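Local coordinates for MATE family efflux transporter (Vibrio cholerae, PDB 6IDP), which probably exports drugs and other toxic compounds across the inner membrane, as a proton-dependent multidrug transporter of the MATE family, at residues Gly164-Met167 / Met168-Ser171; Thr196-Ala199 / Phe200-Ile204. All blocks are in the same frame, centred on the assembly; numbering follows the deposited sequence.

From the N terminus, the chain reaches interaction 1 first, on helix 161-184, and then interaction 2 on helix 189-213, the next helix along. Each contact lies within one continuous helical stretch and so closes only single helical turns; the two follow in series, neither nested nor crossed. The centres of interaction 1 and interaction 2 are 10 Å apart. They touch directly: Thr170 CG2 of interaction 1 lies 3.4 Å from Ala199 O of interaction 2, and Leu166 CD1 lies 3.9 Å from Gly203 O. Helix 124-156 packs against both, while helix 5-39 covers part of interaction 1.

Interaction 1: Gly164-Met167 / Met168-Ser171; sequences GTLM and MVTS
Met167 O takes two bonds from one residue a turn later: Ser171 N reaches it at 3.1 Å, and the hydroxyl, Ser171 OG, donates to it at 2.6 Å. They arrive from opposite faces of the carbonyl plane, the amide well out of it and the hydroxyl less tilted. This is the familiar way a serine in the middle of an alpha-helix folds back on the carbonyl four residues earlier, here in transmembrane helix 161-184 of the MATE fold. The chi1 of -65° sets OG beside its own backbone N, which turns the hydroxyl back toward the preceding turn and gives a buried polar group an acceptor inside its own helix. Ser27 on helix 5-39 adds a weak bond to the same oxygen.

One residue back, Leu166 O receives Thr170 N at 2.9 Å in a nearly straight bond, 170° at the hydrogen. In the threonine side chain, chi1 of 59° places OG1 between the backbone N and the carbonyl carbon, near both Leu166 O and Met167 O. The methyl Thr170 CG2 lies 3.3 Å from Leu166 O. Thr170 touches Phe200 on helix 189-213.

On the more open side, Val169 N bonds to Thr165 O at 3.0 Å, and the bond from Met168 N to Gly164 O is weak. Thr165 OG1 turns back to Leu161 O, a bond within the same helix. The two methionines extend to helix 5-39, Met167 against Met21 and Met168 against Phe23, and each thioether is bent at its last torsion. Close to the backbone, Met168 CG passes Gly164 O at 3.5 Å, and Val169 CG2 lies 3.3 Å from Thr165 O.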
loop_
_atom_site.group_PDB
_atom_site.type_symbol
_atom_site.label_atom_id
_atom_site.label_comp_id
_atom_site.label_asym_id
_atom_site.label_seq_id
_atom_site.Cartn_x
_atom_site.Cartn_y
_atom_site.Cartn_z
ATOM N N GLY A 164 1.246 -14.379 2.017
ATOM C CA GLY A 164 2.657 -14.046 1.953
ATOM C C GLY A 164 3.423 -15.006 1.063
ATOM O O GLY A 164 4.232 -14.597 0.230
ATOM N N THR A 165 3.150 -16.294 1.237
ATOM C CA THR A 165 3.795 -17.335 0.450
ATOM C C THR A 165 3.433 -17.219 -1.029
ATOM O O THR A 165 4.296 -17.346 -1.898
ATOM C CB THR A 165 3.412 -18.736 0.972
ATOM O OG1 THR A 165 3.978 -18.925 2.274
ATOM C CG2 THR A 165 3.927 -19.824 0.044
ATOM N N LEU A 166 2.160 -16.962 -1.311
ATOM C CA LEU A 166 1.694 -16.880 -2.691
ATOM C C LEU A 166 2.209 -15.632 -3.404
ATOM O O LEU A 166 2.384 -15.641 -4.622
ATOM C CB LEU A 166 0.168 -16.921 -2.746
ATOM C CG LEU A 166 -0.456 -18.302 -2.534
ATOM C CD1 LEU A 166 -1.953 -18.251 -2.771
ATOM C CD2 LEU A 166 0.198 -19.340 -3.435
ATOM N N MET A 167 2.446 -14.562 -2.651
ATOM C CA MET A 167 3.052 -13.367 -3.228
ATOM C C MET A 167 4.456 -13.687 -3.722
ATOM O O MET A 167 4.882 -13.186 -4.760
ATOM C CB MET A 167 3.087 -12.219 -2.216
ATOM C CG MET A 167 1.726 -11.615 -1.926
ATOM S SD MET A 167 1.756 -10.453 -0.546
ATOM C CE MET A 167 2.623 -9.074 -1.282
ATOM N N MET A 168 5.168 -14.531 -2.983
ATOM C CA MET A 168 6.487 -14.975 -3.413
ATOM C C MET A 168 6.379 -15.834 -4.668
ATOM O O MET A 168 7.150 -15.668 -5.613
ATOM C CB MET A 168 7.197 -15.748 -2.298
ATOM C CG MET A 168 7.434 -14.928 -1.038
ATOM S SD MET A 168 8.861 -15.466 -0.068
ATOM C CE MET A 168 8.275 -17.018 0.604
ATOM N N VAL A 169 5.409 -16.744 -4.673
ATOM C CA VAL A 169 5.222 -17.663 -5.791
ATOM C C VAL A 169 4.871 -16.928 -7.083
ATOM O O VAL A 169 5.472 -17.177 -8.127
ATOM C CB VAL A 169 4.125 -18.700 -5.482
ATOM C CG1 VAL A 169 3.822 -19.539 -6.713
ATOM C CG2 VAL A 169 4.553 -19.586 -4.322
ATOM N N THR A 170 3.907 -16.015 -7.010
ATOM C CA THR A 170 3.490 -15.270 -8.193
ATOM C C THR A 170 4.585 -14.315 -8.671
ATOM O O THR A 170 4.711 -14.061 -9.868
ATOM C CB THR A 170 2.189 -14.479 -7.940
ATOM O OG1 THR A 170 2.383 -13.564 -6.854
ATOM C CG2 THR A 170 1.042 -15.427 -7.607
ATOM N N SER A 171 5.376 -13.795 -7.735
ATOM C CA SER A 171 6.497 -12.919 -8.076
ATOM C C SER A 171 7.559 -13.656 -8.882
ATOM O O SER A 171 8.049 -13.149 -9.889
ATOM C CB SER A 171 7.133 -12.328 -6.815
ATOM O OG SER A 171 6.234 -11.466 -6.144
#

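Interaction 2: Thr196-Ala199 / Phe200-Ile204; sequences TIIA and FGVGI. With OLC ((2R)-2,3-dihydroxypropyl (9Z)-octadec-9-enoate), chain O; OLC ((2R)-2,3-dihydroxypropyl (9Z)-octadec-9-enoate), chain B.
Thr196 and Phe200 lie side by side one turn apart on helix 189-213, a transmembrane helix of the MATE bundle, with the methyl Thr196 CG2 3.5 Å from Phe200 CE2. Both point the same way, and chi1 of -76° holds the ring beside its own backbone N, alongside the threonine. Elsewhere the apolar packing is looser: Ile198 CG2 and Val202 CG2 stand 4.4 Å apart.

Lipid adds to the surroundings of the ring, which also touches Thr143 and Leu147 of helix 124-156. The methyl end of the acyl chain of one bound monoolein (chain O) brings C18 to 3.4 Å from Phe200 CZ, at an oblique approach, while a second monoolein (chain B) lays C16 over one ring face.

Four backbone bonds join the two segments: Phe200 N to Thr196 O at 2.9 Å, Gly201 N to Ile197 O, then Val202 N to Ile198 O and Gly203 N to Ala199 O. Thr196 OG1 meets Ala192 O and Asn174 ND2, so its polar end is bonded within its helix and to helix 161-184.

With that hydroxyl engaged, the threonine offers Phe200 a methyl, and the ring packs against Thr196 CG2 and the lipid chains, an apolar setting in keeping with a transmembrane helix.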
loop_
_atom_site.group_PDB
_atom_site.type_symbol
_atom_site.label_atom_id
_atom_site.label_comp_id
_atom_site.label_asym_id
_atom_site.label_seq_id
_atom_site.Cartn_x
_atom_site.Cartn_y
_atom_site.Cartn_z
ATOM N N THR A 196 1.673 -11.266 -16.239
ATOM C CA THR A 196 1.040 -10.920 -14.973
ATOM C C THR A 196 -0.300 -11.640 -14.797
ATOM O O THR A 196 -0.612 -12.123 -13.705
ATOM C CB THR A 196 0.824 -9.397 -14.859
ATOM O OG1 THR A 196 2.085 -8.725 -14.958
ATOM C CG2 THR A 196 0.171 -9.041 -13.528
ATOM N N ILE A 197 -1.087 -11.716 -15.867
ATOM C CA ILE A 197 -2.376 -12.404 -15.816
ATOM C C ILE A 197 -2.190 -13.871 -15.433
ATOM O O ILE A 197 -2.908 -14.393 -14.582
ATOM C CB ILE A 197 -3.131 -12.325 -17.164
ATOM C CG1 ILE A 197 -3.461 -10.874 -17.513
ATOM C CG2 ILE A 197 -4.409 -13.154 -17.113
ATOM C CD1 ILE A 197 -4.038 -10.687 -18.908
ATOM N N ILE A 198 -1.218 -14.530 -16.054
ATOM C CA ILE A 198 -0.976 -15.942 -15.787
ATOM C C ILE A 198 -0.475 -16.155 -14.361
ATOM O O ILE A 198 -0.971 -17.029 -13.649
ATOM C CB ILE A 198 0.033 -16.536 -16.785
ATOM C CG1 ILE A 198 -0.488 -16.363 -18.212
ATOM C CG2 ILE A 198 0.282 -18.007 -16.484
ATOM C CD1 ILE A 198 0.423 -16.934 -19.269
ATOM N N ALA A 199 0.494 -15.342 -13.947
ATOM C CA ALA A 199 1.044 -15.410 -12.596
ATOM C C ALA A 199 -0.037 -15.229 -11.529
ATOM O O ALA A 199 -0.198 -16.077 -10.652
ATOM C CB ALA A 199 2.133 -14.364 -12.420
ATOM N N PHE A 200 -0.771 -14.123 -11.609
ATOM C CA PHE A 200 -1.856 -13.855 -10.673
ATOM C C PHE A 200 -2.982 -14.872 -10.824
ATOM O O PHE A 200 -3.700 -15.162 -9.867
ATOM C CB PHE A 200 -2.404 -12.442 -10.872
ATOM C CG PHE A 200 -1.523 -11.363 -10.312
ATOM C CD1 PHE A 200 -0.532 -11.660 -9.390
ATOM C CD2 PHE A 200 -1.694 -10.047 -10.704
ATOM C CE1 PHE A 200 0.276 -10.659 -8.874
ATOM C CE2 PHE A 200 -0.895 -9.043 -10.188
ATOM C CZ PHE A 200 0.089 -9.350 -9.273
ATOM N N GLY A 201 -3.133 -15.404 -12.033
ATOM C CA GLY A 201 -4.144 -16.409 -12.303
ATOM C C GLY A 201 -3.837 -17.705 -11.580
ATOM O O GLY A 201 -4.731 -18.348 -11.026
ATOM N N VAL A 202 -2.564 -18.088 -11.591
ATOM C CA VAL A 202 -2.108 -19.271 -10.873
ATOM C C VAL A 202 -2.308 -19.081 -9.371
ATOM O O VAL A 202 -2.693 -20.012 -8.664
ATOM C CB VAL A 202 -0.629 -19.576 -11.178
ATOM C CG1 VAL A 202 -0.083 -20.634 -10.229
ATOM C CG2 VAL A 202 -0.475 -20.029 -12.619
ATOM N N GLY A 203 -2.062 -17.862 -8.896
ATOM C CA GLY A 203 -2.290 -17.534 -7.502
ATOM C C GLY A 203 -3.748 -17.697 -7.113
ATOM O O GLY A 203 -4.059 -18.210 -6.039
ATOM N N ILE A 204 -4.644 -17.260 -7.993
ATOM C CA ILE A 204 -6.076 -17.372 -7.747
ATOM C C ILE A 204 -6.506 -18.835 -7.721
ATOM O O ILE A 204 -7.272 -19.254 -6.851
ATOM C CB ILE A 204 -6.893 -16.611 -8.809
ATOM C CG1 ILE A 204 -6.752 -15.103 -8.601
ATOM C CG2 ILE A 204 -8.364 -17.004 -8.748
ATOM C CD1 ILE A 204 -7.538 -14.275 -9.589
HETATM C C18 OLC O . 3.376 -8.988 -10.091
HETATM C C17 OLC O . 3.445 -7.487 -9.898
HETATM C C16 OLC O . 2.184 -6.831 -10.413
HETATM C C15 OLC O . 1.928 -5.564 -9.626
HETATM C C14 OLC O . 0.469 -5.179 -9.739
HETATM C C18 OLC B . -0.645 -10.117 -5.510
HETATM C C10 OLC B . -0.207 -3.599 -2.881
HETATM C C9 OLC B . -0.011 -3.320 -1.576
HETATM C C17 OLC B . -1.551 -8.938 -5.233
HETATM C C11 OLC B . -1.609 -3.691 -3.442
HETATM C C8 OLC B . -1.191 -3.095 -0.657
HETATM C C16 OLC B . -1.978 -8.308 -6.542
HETATM C C12 OLC B . -1.559 -4.200 -4.867
HETATM C C15 OLC B . -2.190 -6.819 -6.358
HETATM C C13 OLC B . -0.699 -5.444 -4.932
HETATM C C14 OLC B . -0.854 -6.111 -6.282
#